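Local coordinates for sulfite dehydrogenase (PDB 2XTS), which oxidises protein-bound sulfane sulfur at a molybdenum cofactor and probably passes the electrons on to heme c in its partner cytochrome, at residues A[254-259]-A[360-365]; A[134-139]-A[267-272]; A[125-130]-A[353-358]; A[308-313]-A[339-344]; A[298-303]-A[325-330]. All blocks are in the same frame, centred on the assembly; numbering follows the deposited sequence.

From the N terminus, segment 125-130 comes first and opens interaction 3, which closes only at 353-358. Segment 134-139 opens interaction 2, which closes at 267-272 and lies wholly within interaction 3. Interaction 1 starts at 254-259, before interaction 2 has closed, and ends at 360-365, beyond interaction 3. It therefore crosses both. Interactions 5 (298-303 with 325-330) and 4 (308-313 with 339-344) cross each other and fall within the loops of interactions 1 and 3. Interactions 2 and 3 tie the molybdopterin-binding region to the dimerisation domain. Interactions 4 and 5 shape that domain's sheet. Interaction 1 holds strand 255-257 near helix 355-362.

Interaction 1: residues A[254-259]-A[360-365]; sequences RARKWT and AIRGRN. With CO (cobalt (II) ion), chain G.
Arg256 and Arg362 both carry CG anti to the carbonyl carbon (chi1 -65° and -60°). Both chains then run extended to NE, and their ends meet between strand 255-257 and helix 355-362. The two side chains run nearly perpendicular to each other, with the guanidinium planes 74° apart. Arg256 NH1 sits over one face of the Arg362 guanidinium, and Arg362 NE in turn lies at the edge of the Arg256 group. Arg256 NH1 and Arg362 NE are 3.4 Å apart; both are donors, so they do not bond to each other. They are gathered round an anion: Glu155 of the cytochrome chain takes a salt bridge from Arg256 NH2 and another from Arg362 NE. Ile361 CG2 adds a loose contact at 4.3 Å from Arg256 NH2. Arg362 NH1 also bonds to the backbone oxygen of His369, a cobalt ligand. With an alanine in place of Arg362, Glu155 of the cytochrome would probably lose one of these two arginines, and the His369 carbonyl would lose this donor. Further along 254-259, Thr259 chelates the cobalt ion through O and OG1, each 2.1 Å from the metal. Two waters, Glu219 and His369 complete six ligands. The whole is a charged subunit interface: strand 255-257 pairs in parallel with a strand of the cytochrome, and 254-259 runs on to the cobalt site.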
# COMPACT_ATOMS: atom_id res chain seq x y z
N ARG A 254 12.76 35.97 -18.71
CA ARG A 254 12.45 35.98 -17.30
C ARG A 254 11.95 34.59 -16.92
O ARG A 254 11.59 33.80 -17.80
CB ARG A 254 11.43 37.04 -16.95
CG ARG A 254 11.96 38.45 -17.21
CD ARG A 254 10.99 39.53 -16.70
NE ARG A 254 9.64 39.33 -17.21
CZ ARG A 254 8.50 39.58 -16.56
NH1 ARG A 254 8.51 40.04 -15.31
NH2 ARG A 254 7.34 39.35 -17.16
N ALA A 255 11.89 34.30 -15.62
CA ALA A 255 11.46 32.99 -15.15
C ALA A 255 10.44 33.12 -14.03
O ALA A 255 10.56 33.99 -13.18
CB ALA A 255 12.66 32.19 -14.66
N ARG A 256 9.44 32.26 -14.01
CA ARG A 256 8.58 32.14 -12.85
C ARG A 256 9.34 31.50 -11.70
O ARG A 256 10.06 30.51 -11.91
CB ARG A 256 7.35 31.30 -13.15
CG ARG A 256 6.41 31.88 -14.16
CD ARG A 256 5.36 30.88 -14.55
NE ARG A 256 4.32 31.41 -15.42
CZ ARG A 256 3.49 30.65 -16.13
NH1 ARG A 256 3.62 29.33 -16.10
NH2 ARG A 256 2.54 31.20 -16.87
N LYS A 257 9.15 32.05 -10.50
CA LYS A 257 9.60 31.38 -9.29
C LYS A 257 8.38 31.00 -8.47
O LYS A 257 7.29 31.51 -8.69
CB LYS A 257 10.57 32.25 -8.48
CG LYS A 257 9.94 33.52 -7.88
CD LYS A 257 10.92 34.30 -7.03
CE LYS A 257 10.31 35.53 -6.39
NZ LYS A 257 11.37 36.23 -5.62
N TRP A 258 8.59 30.12 -7.50
CA TRP A 258 7.59 29.78 -6.51
C TRP A 258 6.37 29.22 -7.25
O TRP A 258 5.24 29.51 -6.88
CB TRP A 258 7.22 30.98 -5.65
CG TRP A 258 8.33 31.62 -4.90
CD1 TRP A 258 9.62 31.18 -4.71
CD2 TRP A 258 8.25 32.89 -4.26
NE1 TRP A 258 10.33 32.11 -3.96
CE2 TRP A 258 9.50 33.16 -3.68
CE3 TRP A 258 7.21 33.82 -4.10
CZ2 TRP A 258 9.74 34.35 -2.97
CZ3 TRP A 258 7.45 34.98 -3.39
CH2 TRP A 258 8.70 35.23 -2.84
N THR A 259 6.59 28.37 -8.27
CA THR A 259 5.49 27.65 -8.92
C THR A 259 5.30 26.41 -8.09
O THR A 259 5.84 25.34 -8.36
CB THR A 259 5.79 27.37 -10.41
OG1 THR A 259 7.11 26.79 -10.54
CG2 THR A 259 5.75 28.69 -11.17
N ALA A 360 2.39 27.65 -26.20
CA ALA A 360 1.99 28.96 -26.75
C ALA A 360 2.23 30.06 -25.73
O ALA A 360 2.49 31.21 -26.09
CB ALA A 360 0.52 28.92 -27.19
N ILE A 361 2.10 29.73 -24.44
CA ILE A 361 2.30 30.68 -23.36
C ILE A 361 3.72 30.65 -22.81
O ILE A 361 4.30 31.69 -22.52
CB ILE A 361 1.29 30.41 -22.22
CG1 ILE A 361 -0.14 30.60 -22.75
CG2 ILE A 361 1.54 31.33 -21.02
CD1 ILE A 361 -1.21 30.19 -21.81
N ARG A 362 4.27 29.45 -22.63
CA ARG A 362 5.54 29.28 -21.92
C ARG A 362 6.76 29.05 -22.77
O ARG A 362 7.87 29.07 -22.25
CB ARG A 362 5.44 28.07 -21.01
CG ARG A 362 4.36 28.15 -19.97
CD ARG A 362 4.33 26.90 -19.17
NE ARG A 362 3.22 26.76 -18.27
CZ ARG A 362 3.12 25.74 -17.43
NH1 ARG A 362 4.10 24.84 -17.35
NH2 ARG A 362 2.03 25.61 -16.70
N GLY A 363 6.59 28.83 -24.07
CA GLY A 363 7.69 28.39 -24.88
C GLY A 363 8.11 26.99 -24.50
O GLY A 363 7.31 26.21 -23.97
N ARG A 364 9.37 26.68 -24.76
CA ARG A 364 9.88 25.32 -24.77
C ARG A 364 10.84 25.02 -23.63
O ARG A 364 11.22 23.87 -23.46
CB ARG A 364 10.55 25.05 -26.12
CG ARG A 364 9.61 25.34 -27.28
CD ARG A 364 10.17 25.00 -28.63
NE ARG A 364 10.22 23.57 -28.89
CZ ARG A 364 9.19 22.84 -29.33
NH1 ARG A 364 8.00 23.39 -29.54
NH2 ARG A 364 9.35 21.54 -29.57
N ASN A 365 11.25 26.04 -22.87
CA ASN A 365 12.34 25.90 -21.90
C ASN A 365 11.90 26.00 -20.43
O ASN A 365 12.71 26.28 -19.55
CB ASN A 365 13.46 26.89 -22.23
CG ASN A 365 14.19 26.54 -23.53
OD1 ASN A 365 14.28 27.36 -24.45
ND2 ASN A 365 14.71 25.35 -23.59
CO CO G . 7.49 24.91 -9.60
O HOH W 1 8.70 26.04 -8.22
O HOH W 2 9.14 24.68 -10.91

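Interaction 2: residues A[134-139]-A[267-272]; sequences EGCQYT and VITSPS
Cys136 and Ser272 meet beside a flat group, the Thr269 carbonyl. Ser272 OG donates to Thr269 O over 2.7 Å, from above the carbonyl plane and 48° out of it, away from the lone pairs. Cys136 SG lies close to this bonded pair, 3.8 Å from Ser272 OG and 3.9 Å from Thr269 CA. The sulfur gets there because chi1 of Cys136 (61°) sets it between the backbone N and the carbonyl carbon. CB of the same cysteine rests 4.0 Å from Val267 CG2. The contact sets the start of helix 136-140 against strand 265-270, outermost of its sheet within this chain, where a classic beta bulge sets Thr269 and Ser270 opposite Ser287. It thus joins the molybdopterin-binding region to the dimerisation domain. Gly135 is the N-cap residue, and its O accepts from both Tyr138 N and Thr139 N. A water reinforces the junction: it accepts from Cys136 N at 3.0 Å and donates to Ser272 OG at 2.7 Å. Ser272 OG is therefore held from both directions, as donor to the carbonyl and acceptor from the water. Trp376 of strand 375-378 packs on Cys136, Val267 and Ser272, while Thr269 OG1 bonds to Arg326.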
# COMPACT_ATOMS: atom_id res chain seq x y z
N GLU A 134 9.85 6.34 -24.36
CA GLU A 134 8.84 5.39 -24.81
C GLU A 134 8.23 4.62 -23.64
O GLU A 134 8.78 3.61 -23.19
CB GLU A 134 9.51 4.42 -25.78
CG GLU A 134 10.10 5.09 -27.02
CD GLU A 134 10.95 4.15 -27.85
OE1 GLU A 134 10.48 3.02 -28.10
OE2 GLU A 134 12.08 4.54 -28.23
N GLY A 135 7.11 5.11 -23.13
CA GLY A 135 6.42 4.48 -22.02
C GLY A 135 6.00 5.47 -20.98
O GLY A 135 6.80 6.30 -20.58
N CYS A 136 4.78 5.34 -20.47
CA CYS A 136 4.32 6.24 -19.43
C CYS A 136 5.10 6.09 -18.13
O CYS A 136 5.16 7.04 -17.36
CB CYS A 136 2.80 6.12 -19.18
SG CYS A 136 2.24 4.51 -18.63
N GLN A 137 5.73 4.95 -17.87
CA GLN A 137 6.65 4.87 -16.73
C GLN A 137 7.66 6.02 -16.81
O GLN A 137 7.99 6.67 -15.81
CB GLN A 137 7.39 3.53 -16.74
CG GLN A 137 8.46 3.44 -15.68
CD GLN A 137 8.82 2.02 -15.30
OE1 GLN A 137 8.65 1.11 -16.11
NE2 GLN A 137 9.29 1.84 -14.07
N TYR A 138 8.15 6.27 -18.03
CA TYR A 138 9.22 7.26 -18.24
C TYR A 138 8.69 8.68 -18.37
O TYR A 138 9.28 9.62 -17.85
CB TYR A 138 10.06 6.88 -19.48
CG TYR A 138 10.56 5.47 -19.38
CD1 TYR A 138 11.58 5.15 -18.49
CD2 TYR A 138 9.98 4.45 -20.10
CE1 TYR A 138 12.01 3.86 -18.35
CE2 TYR A 138 10.39 3.15 -19.94
CZ TYR A 138 11.42 2.86 -19.08
OH TYR A 138 11.84 1.57 -18.88
N THR A 139 7.59 8.85 -19.10
CA THR A 139 7.11 10.19 -19.37
C THR A 139 6.16 10.75 -18.30
O THR A 139 5.94 11.96 -18.25
CB THR A 139 6.49 10.27 -20.80
OG1 THR A 139 5.51 9.24 -21.00
CG2 THR A 139 7.55 10.10 -21.85
N VAL A 267 -2.96 10.69 -17.47
CA VAL A 267 -2.31 9.83 -18.45
C VAL A 267 -3.04 8.50 -18.52
O VAL A 267 -3.43 7.95 -17.49
CB VAL A 267 -0.79 9.62 -18.18
CG1 VAL A 267 -0.52 8.94 -16.82
CG2 VAL A 267 -0.13 8.85 -19.33
N ILE A 268 -3.23 7.99 -19.74
CA ILE A 268 -3.68 6.63 -19.98
C ILE A 268 -2.50 5.68 -19.76
O ILE A 268 -1.49 5.75 -20.44
CB ILE A 268 -4.26 6.50 -21.40
CG1 ILE A 268 -5.58 7.29 -21.48
CG2 ILE A 268 -4.50 5.04 -21.75
CD1 ILE A 268 -6.08 7.55 -22.92
N THR A 269 -2.64 4.79 -18.78
CA THR A 269 -1.59 3.84 -18.45
C THR A 269 -1.68 2.56 -19.26
O THR A 269 -0.68 1.88 -19.43
CB THR A 269 -1.57 3.55 -16.94
OG1 THR A 269 -2.85 3.05 -16.53
CG2 THR A 269 -1.30 4.83 -16.17
N SER A 270 -2.87 2.24 -19.76
CA SER A 270 -2.99 1.16 -20.72
C SER A 270 -4.22 1.35 -21.59
O SER A 270 -5.24 1.76 -21.13
CB SER A 270 -3.07 -0.19 -20.03
OG SER A 270 -4.33 -0.38 -19.45
N PRO A 271 -4.06 1.10 -22.90
CA PRO A 271 -2.82 0.80 -23.63
C PRO A 271 -1.81 1.93 -23.50
O PRO A 271 -2.18 3.09 -23.31
CB PRO A 271 -3.29 0.69 -25.10
CG PRO A 271 -4.73 0.54 -25.06
CD PRO A 271 -5.21 1.22 -23.80
N SER A 272 -0.54 1.57 -23.60
CA SER A 272 0.56 2.53 -23.59
C SER A 272 1.76 1.81 -24.22
O SER A 272 1.68 0.61 -24.48
CB SER A 272 0.84 3.05 -22.17
OG SER A 272 1.29 1.99 -21.33
O HOH W 3 3.92 2.57 -21.25

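Interaction 3: residues A[125-130]-A[353-358]; sequences GMEWGG and PTKDAL
In one of two deposited conformers, Lys355 NZ donates to Glu127 O over 2.8 Å, and a weak bond to Gly130 O at 3.1 Å joins it. The ammonium stands tilted 17° from the Glu127 carbonyl plane, with a C=O...N angle of 139°. A bend at chi3 (87°) brings NZ of the otherwise extended lysine to these oxygens. The Glu127 carboxylate is near but does not form a salt bridge with it. Instead a water links them, donating to Glu127 OE1 and accepting from Lys355 NZ. The lysine's salt bridge goes to Glu388, and Glu127 OE2 takes the backbone N-H groups of Gln132 and Leu133. The two carbonyls belong to the ends of a type I beta turn, Glu127 to Gly130, so the lysine clasps the turn from the first residue of helix 355-362. At that helix start Thr354 is the N-cap, its OG1 accepting from Ala357 N at 2.9 Å. Farther out, Trp128 presents a ring edge to the helix: CZ3 lies 3.8 Å from Leu358 CB, close to the ring plane, and CH2 touches Leu358 CD1. Trp128 NE1 bonds to the backbone oxygen of Tyr368. Leu358 packs against Glu155 of the cytochrome chain.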
# COMPACT_ATOMS: atom_id res chain seq x y z
N GLY A 125 9.15 16.50 -18.05
CA GLY A 125 9.90 17.67 -18.49
C GLY A 125 10.73 17.40 -19.73
O GLY A 125 10.92 18.29 -20.57
N MET A 126 11.18 16.17 -19.89
CA MET A 126 11.93 15.76 -21.09
C MET A 126 11.05 15.80 -22.34
O MET A 126 11.56 15.69 -23.45
CB MET A 126 12.57 14.37 -20.93
CG MET A 126 11.63 13.18 -21.02
SD MET A 126 10.49 12.96 -19.65
CE MET A 126 11.62 12.49 -18.31
N GLU A 127 9.74 15.88 -22.15
CA GLU A 127 8.75 15.94 -23.25
C GLU A 127 8.32 17.35 -23.62
O GLU A 127 7.48 17.52 -24.48
CB GLU A 127 7.51 15.10 -22.89
CG GLU A 127 7.81 13.65 -22.54
CD GLU A 127 8.21 12.85 -23.74
OE1 GLU A 127 7.35 12.71 -24.65
OE2 GLU A 127 9.36 12.33 -23.77
N TRP A 128 8.92 18.37 -23.02
CA TRP A 128 8.54 19.74 -23.35
C TRP A 128 8.78 20.05 -24.82
O TRP A 128 8.02 20.80 -25.43
CB TRP A 128 9.31 20.75 -22.51
CG TRP A 128 8.58 21.21 -21.28
CD1 TRP A 128 9.03 21.13 -19.99
CD2 TRP A 128 7.32 21.88 -21.23
NE1 TRP A 128 8.12 21.72 -19.14
CE2 TRP A 128 7.05 22.17 -19.88
CE3 TRP A 128 6.38 22.25 -22.19
CZ2 TRP A 128 5.90 22.83 -19.47
CZ3 TRP A 128 5.24 22.91 -21.78
CH2 TRP A 128 5.01 23.19 -20.43
N GLY A 129 9.85 19.51 -25.37
CA GLY A 129 10.29 19.86 -26.72
C GLY A 129 9.97 18.81 -27.76
O GLY A 129 10.46 18.91 -28.89
N GLY A 130 9.17 17.81 -27.41
CA GLY A 130 8.86 16.73 -28.34
C GLY A 130 8.56 15.44 -27.63
O GLY A 130 8.26 15.43 -26.44
N PRO A 353 -4.62 21.20 -20.25
CA PRO A 353 -4.34 21.76 -21.56
C PRO A 353 -3.55 20.81 -22.46
O PRO A 353 -2.88 19.89 -21.97
CB PRO A 353 -3.48 22.99 -21.24
CG PRO A 353 -2.71 22.58 -20.03
CD PRO A 353 -3.72 21.79 -19.23
N THR A 354 -3.57 21.08 -23.76
CA THR A 354 -2.64 20.42 -24.66
C THR A 354 -1.22 20.93 -24.46
O THR A 354 -1.00 22.02 -23.93
CB THR A 354 -3.01 20.62 -26.14
OG1 THR A 354 -2.94 22.02 -26.46
CG2 THR A 354 -4.38 20.06 -26.44
N LYS A 355 -0.26 20.15 -24.92
CA LYS A 355 1.15 20.57 -24.93
C LYS A 355 1.30 21.87 -25.72
O LYS A 355 2.00 22.80 -25.31
CB LYS A 355 2.06 19.48 -25.55
CG LYS A 355 2.04 18.12 -24.83
CD LYS A 355 2.89 17.08 -25.57
CE LYS A 355 4.35 17.19 -25.09
NZ LYS A 355 5.31 16.17 -25.64
N ASP A 356 0.64 21.94 -26.87
CA ASP A 356 0.71 23.14 -27.69
C ASP A 356 0.12 24.36 -26.98
O ASP A 356 0.66 25.45 -27.10
CB ASP A 356 -0.02 22.91 -29.01
CG ASP A 356 0.78 22.09 -30.00
OD1 ASP A 356 2.00 21.99 -29.83
OD2 ASP A 356 0.17 21.58 -30.97
N ALA A 357 -0.97 24.18 -26.24
CA ALA A 357 -1.56 25.30 -25.51
C ALA A 357 -0.59 25.82 -24.44
O ALA A 357 -0.48 27.03 -24.21
CB ALA A 357 -2.92 24.93 -24.88
N LEU A 358 0.08 24.89 -23.78
CA LEU A 358 1.10 25.28 -22.80
C LEU A 358 2.27 26.01 -23.43
O LEU A 358 2.68 27.07 -22.95
CB LEU A 358 1.60 24.07 -22.03
CG LEU A 358 0.65 23.53 -20.96
CD1 LEU A 358 1.10 22.13 -20.57
CD2 LEU A 358 0.64 24.43 -19.77
O HOH W 4 4.75 13.48 -24.24

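Interaction 4: residues A[308-313]-A[339-344]; sequences KNWTTA and LLQSRA
This is a cation-pi stack between Trp310, in 308-313, and Arg343 on strand 338-346 of the dimerisation domain. The guanidinium lies nearly flat on the indole, with the planes 22° apart. Arg343 CZ stands 3.7 Å from the centroid of the five-membered ring of Trp310 and 7° off its normal, almost straight above it. Arg343 NH1 lies over the nitrogen side, 3.3 Å from Trp310 NE1; both are donors, so this is stacking and not a bond. NH2 covers the CG end. The arginine chain is extended at first, CG anti to the backbone N, and the bend at chi3 (69°) folds the guanidinium over the ring. Arg343 CB supports the six-membered ring, 3.7 Å from Trp310 CZ3. Gln341 comes in obliquely, its OE1 3.4 Å from Trp310 CH2, while its NE2 is held by Thr375 OG1. The charge that fixes the arginine is Asp301, bound through NH2, which also donates to Cys164 O of the cytochrome chain. Strand 297-303 lies between the two strands in the antiparallel sheet, so Trp310 reaches across Asp301 and Ser303 to find Arg343. Cys164 and Met165 of the cytochrome pack on this pair, and the backbone of Lys308 and Trp310 bonds to the same chain.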
# COMPACT_ATOMS: atom_id res chain seq x y z
N LYS A 308 -10.50 15.06 -31.60
CA LYS A 308 -11.65 15.49 -32.41
C LYS A 308 -12.96 15.25 -31.66
O LYS A 308 -13.91 16.02 -31.80
CB LYS A 308 -11.66 14.76 -33.75
CG LYS A 308 -10.56 15.17 -34.69
CD LYS A 308 -10.68 14.42 -36.01
CE LYS A 308 -9.69 14.93 -37.03
NZ LYS A 308 -9.92 14.29 -38.35
N ASN A 309 -13.00 14.16 -30.91
CA ASN A 309 -14.19 13.79 -30.15
C ASN A 309 -13.83 13.15 -28.83
O ASN A 309 -12.85 12.39 -28.74
CB ASN A 309 -15.07 12.83 -30.93
CG ASN A 309 -15.56 13.41 -32.24
OD1 ASN A 309 -14.96 13.17 -33.30
ND2 ASN A 309 -16.60 14.21 -32.17
N TRP A 310 -14.59 13.51 -27.82
CA TRP A 310 -14.33 13.07 -26.45
C TRP A 310 -15.52 12.35 -25.86
O TRP A 310 -16.65 12.70 -26.13
CB TRP A 310 -14.03 14.29 -25.58
CG TRP A 310 -12.81 15.06 -26.00
CD1 TRP A 310 -12.75 16.10 -26.88
CD2 TRP A 310 -11.47 14.84 -25.56
NE1 TRP A 310 -11.47 16.54 -27.01
CE2 TRP A 310 -10.66 15.77 -26.22
CE3 TRP A 310 -10.87 13.93 -24.67
CZ2 TRP A 310 -9.29 15.84 -26.02
CZ3 TRP A 310 -9.50 14.00 -24.48
CH2 TRP A 310 -8.72 14.95 -25.16
N THR A 311 -15.22 11.38 -25.00
CA THR A 311 -16.21 10.63 -24.21
C THR A 311 -15.77 10.67 -22.75
O THR A 311 -14.61 10.41 -22.43
CB THR A 311 -16.25 9.14 -24.66
OG1 THR A 311 -16.55 9.08 -26.07
CG2 THR A 311 -17.28 8.34 -23.90
N THR A 312 -16.69 11.00 -21.86
CA THR A 312 -16.39 11.05 -20.45
C THR A 312 -16.22 9.62 -19.94
O THR A 312 -17.06 8.76 -20.15
CB THR A 312 -17.44 11.87 -19.67
OG1 THR A 312 -17.48 13.20 -20.22
CG2 THR A 312 -17.09 11.90 -18.19
N ALA A 313 -15.07 9.38 -19.31
CA ALA A 313 -14.74 8.10 -18.69
C ALA A 313 -15.42 8.03 -17.34
O ALA A 313 -16.07 8.99 -16.90
CB ALA A 313 -13.21 7.98 -18.53
N LEU A 339 -5.69 7.41 -31.88
CA LEU A 339 -4.87 8.40 -31.20
C LEU A 339 -5.52 8.67 -29.86
O LEU A 339 -6.45 9.47 -29.73
CB LEU A 339 -4.74 9.68 -32.03
CG LEU A 339 -3.88 9.54 -33.29
CD1 LEU A 339 -4.14 10.74 -34.20
CD2 LEU A 339 -2.39 9.38 -32.97
N LEU A 340 -5.02 7.98 -28.84
CA LEU A 340 -5.64 8.04 -27.52
C LEU A 340 -5.16 9.26 -26.76
O LEU A 340 -3.96 9.53 -26.73
CB LEU A 340 -5.29 6.80 -26.68
CG LEU A 340 -5.65 5.43 -27.22
CD1 LEU A 340 -5.17 4.37 -26.26
CD2 LEU A 340 -7.15 5.32 -27.46
N GLN A 341 -6.09 9.94 -26.10
CA GLN A 341 -5.77 11.04 -25.21
C GLN A 341 -6.71 11.03 -24.01
O GLN A 341 -7.85 10.58 -24.13
CB GLN A 341 -5.94 12.38 -25.91
CG GLN A 341 -5.05 12.63 -27.10
CD GLN A 341 -5.23 14.00 -27.69
OE1 GLN A 341 -6.27 14.62 -27.55
NE2 GLN A 341 -4.17 14.48 -28.35
N SER A 342 -6.23 11.54 -22.89
CA SER A 342 -7.07 11.79 -21.75
C SER A 342 -6.92 13.25 -21.32
O SER A 342 -5.83 13.85 -21.44
CB SER A 342 -6.75 10.83 -20.61
OG SER A 342 -5.41 10.92 -20.17
N ARG A 343 -8.00 13.80 -20.80
CA ARG A 343 -8.06 15.21 -20.40
C ARG A 343 -8.78 15.32 -19.06
O ARG A 343 -9.99 15.06 -18.98
CB ARG A 343 -8.78 16.02 -21.47
CG ARG A 343 -8.93 17.49 -21.22
CD ARG A 343 -9.67 18.13 -22.40
NE ARG A 343 -11.07 17.72 -22.47
CZ ARG A 343 -11.90 18.02 -23.47
NH1 ARG A 343 -11.47 18.69 -24.53
NH2 ARG A 343 -13.17 17.61 -23.43
N ALA A 344 -8.04 15.71 -18.01
CA ALA A 344 -8.60 15.86 -16.68
C ALA A 344 -9.27 17.21 -16.45
O ALA A 344 -8.84 18.22 -17.01
CB ALA A 344 -7.52 15.69 -15.65

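Interaction 5: residues A[298-303]-A[325-330]; sequences TRVDVS and TRFHLD
Val300 places its CG1 methyl over the centre of the Phe327 ring, 3.7 Å from the ring centroid and 7° off the normal, a clean CH-pi contact. Its other methyl, CG2, touches CD2 of Phe327 at 3.8 Å. Val302 approaches the same ring from an oblique direction, its CG2 3.8 Å from Phe327 CE1. The second branch of Val302 serves Leu329: CG1 lies 3.9 Å from Leu329 CD2, and the two side chains pass alongside each other, running opposite ways. The phenylalanine is turned with CG between the backbone N and the carbonyl carbon (chi1 67°), which lays a ring face under Val300 CG1 and brings CE1 to Val302. If an alanine stood here, Val300 CG1 and Val302 CG2 would probably be left facing a gap in the core. The valines project inward every second residue. The intervening Arg299 and Asp301 point away and pair with each other. Arg299 NE meets Asp301 OD1 at 3.0 Å and Arg299 NH2 meets Asp301 OD2 at 3.1 Å. Asp301 also holds Thr312 OG1 and Arg343 NH2. Strands 298-303 and 325-330 do not bond directly; their axes pass 8.4 Å apart at 40°. Strand 311-316 lies between them in the sheet, and their side chains meet across it, consistent with the beta-sandwich core of an E-set domain. Ala313 of that strand packs on Phe327. From strands 338-346 and 265-270, Ser342 and Ile268 touch the same ring.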
# COMPACT_ATOMS: atom_id res chain seq x y z
N THR A 298 -12.89 16.07 -11.05
CA THR A 298 -14.33 15.93 -11.21
C THR A 298 -14.70 15.07 -12.39
O THR A 298 -15.73 14.43 -12.35
CB THR A 298 -15.00 17.29 -11.33
OG1 THR A 298 -14.43 18.03 -12.40
CG2 THR A 298 -14.86 18.06 -10.04
N ARG A 299 -13.88 15.05 -13.43
CA ARG A 299 -14.05 14.13 -14.53
C ARG A 299 -12.81 13.97 -15.36
O ARG A 299 -11.88 14.78 -15.28
CB ARG A 299 -15.26 14.47 -15.40
CG ARG A 299 -15.02 15.44 -16.49
CD ARG A 299 -16.29 15.63 -17.34
NE ARG A 299 -15.96 16.37 -18.55
CZ ARG A 299 -15.93 17.70 -18.60
NH1 ARG A 299 -16.18 18.43 -17.52
NH2 ARG A 299 -15.61 18.30 -19.74
N VAL A 300 -12.79 12.89 -16.12
CA VAL A 300 -11.78 12.66 -17.12
C VAL A 300 -12.45 12.32 -18.44
O VAL A 300 -13.29 11.44 -18.49
CB VAL A 300 -10.79 11.52 -16.74
CG1 VAL A 300 -9.68 11.41 -17.78
CG2 VAL A 300 -10.23 11.75 -15.33
N ASP A 301 -12.08 13.04 -19.49
CA ASP A 301 -12.56 12.75 -20.85
C ASP A 301 -11.47 11.97 -21.59
O ASP A 301 -10.28 12.24 -21.39
CB ASP A 301 -12.91 14.03 -21.59
CG ASP A 301 -14.04 14.80 -20.93
OD1 ASP A 301 -14.91 14.21 -20.28
OD2 ASP A 301 -14.02 16.04 -21.07
N VAL A 302 -11.87 11.04 -22.44
CA VAL A 302 -10.98 10.24 -23.24
C VAL A 302 -11.34 10.41 -24.73
O VAL A 302 -12.53 10.44 -25.09
CB VAL A 302 -11.06 8.77 -22.80
CG1 VAL A 302 -10.35 7.86 -23.80
CG2 VAL A 302 -10.47 8.61 -21.44
N SER A 303 -10.32 10.57 -25.57
CA SER A 303 -10.50 10.60 -27.01
C SER A 303 -9.79 9.43 -27.64
O SER A 303 -8.71 9.05 -27.19
CB SER A 303 -9.97 11.91 -27.59
OG SER A 303 -10.10 11.97 -29.01
N THR A 325 -6.24 9.52 -8.92
CA THR A 325 -7.60 9.11 -9.20
C THR A 325 -7.58 8.20 -10.43
O THR A 325 -7.00 8.56 -11.45
CB THR A 325 -8.46 10.37 -9.45
OG1 THR A 325 -8.29 11.26 -8.34
CG2 THR A 325 -9.94 10.04 -9.63
N ARG A 326 -8.21 7.04 -10.32
CA ARG A 326 -8.24 6.06 -11.39
C ARG A 326 -9.45 6.26 -12.25
O ARG A 326 -10.53 6.46 -11.74
CB ARG A 326 -8.28 4.67 -10.77
CG ARG A 326 -8.37 3.51 -11.77
CD ARG A 326 -7.20 3.38 -12.75
NE ARG A 326 -5.92 3.31 -12.06
CZ ARG A 326 -4.74 3.19 -12.65
NH1 ARG A 326 -4.63 3.14 -13.97
NH2 ARG A 326 -3.64 3.18 -11.92
N PHE A 327 -9.27 6.23 -13.57
CA PHE A 327 -10.39 6.27 -14.51
C PHE A 327 -10.34 5.11 -15.48
O PHE A 327 -9.27 4.56 -15.77
CB PHE A 327 -10.48 7.60 -15.30
CG PHE A 327 -9.34 7.84 -16.26
CD1 PHE A 327 -9.41 7.40 -17.58
CD2 PHE A 327 -8.20 8.53 -15.86
CE1 PHE A 327 -8.35 7.63 -18.46
CE2 PHE A 327 -7.14 8.76 -16.75
CZ PHE A 327 -7.22 8.32 -18.03
N HIS A 328 -11.52 4.75 -15.99
CA HIS A 328 -11.65 3.68 -16.96
C HIS A 328 -12.65 4.05 -18.04
O HIS A 328 -13.64 4.72 -17.79
CB HIS A 328 -12.17 2.39 -16.34
CG HIS A 328 -11.23 1.76 -15.36
ND1 HIS A 328 -10.09 1.07 -15.71
CD2 HIS A 328 -11.30 1.71 -14.02
CE1 HIS A 328 -9.48 0.65 -14.61
NE2 HIS A 328 -10.20 1.03 -13.57
N LEU A 329 -12.37 3.56 -19.25
CA LEU A 329 -13.33 3.59 -20.35
C LEU A 329 -13.20 2.27 -21.07
O LEU A 329 -12.11 1.89 -21.49
CB LEU A 329 -13.09 4.76 -21.32
CG LEU A 329 -14.10 4.91 -22.47
CD1 LEU A 329 -15.40 5.51 -21.96
CD2 LEU A 329 -13.58 5.73 -23.64
N ASP A 330 -14.32 1.55 -21.18
CA ASP A 330 -14.34 0.29 -21.88
C ASP A 330 -14.80 0.52 -23.29
O ASP A 330 -15.84 1.14 -23.51
CB ASP A 330 -15.24 -0.67 -21.12
CG ASP A 330 -14.73 -0.92 -19.71
OD1 ASP A 330 -13.61 -1.46 -19.61
OD2 ASP A 330 -15.45 -0.61 -18.72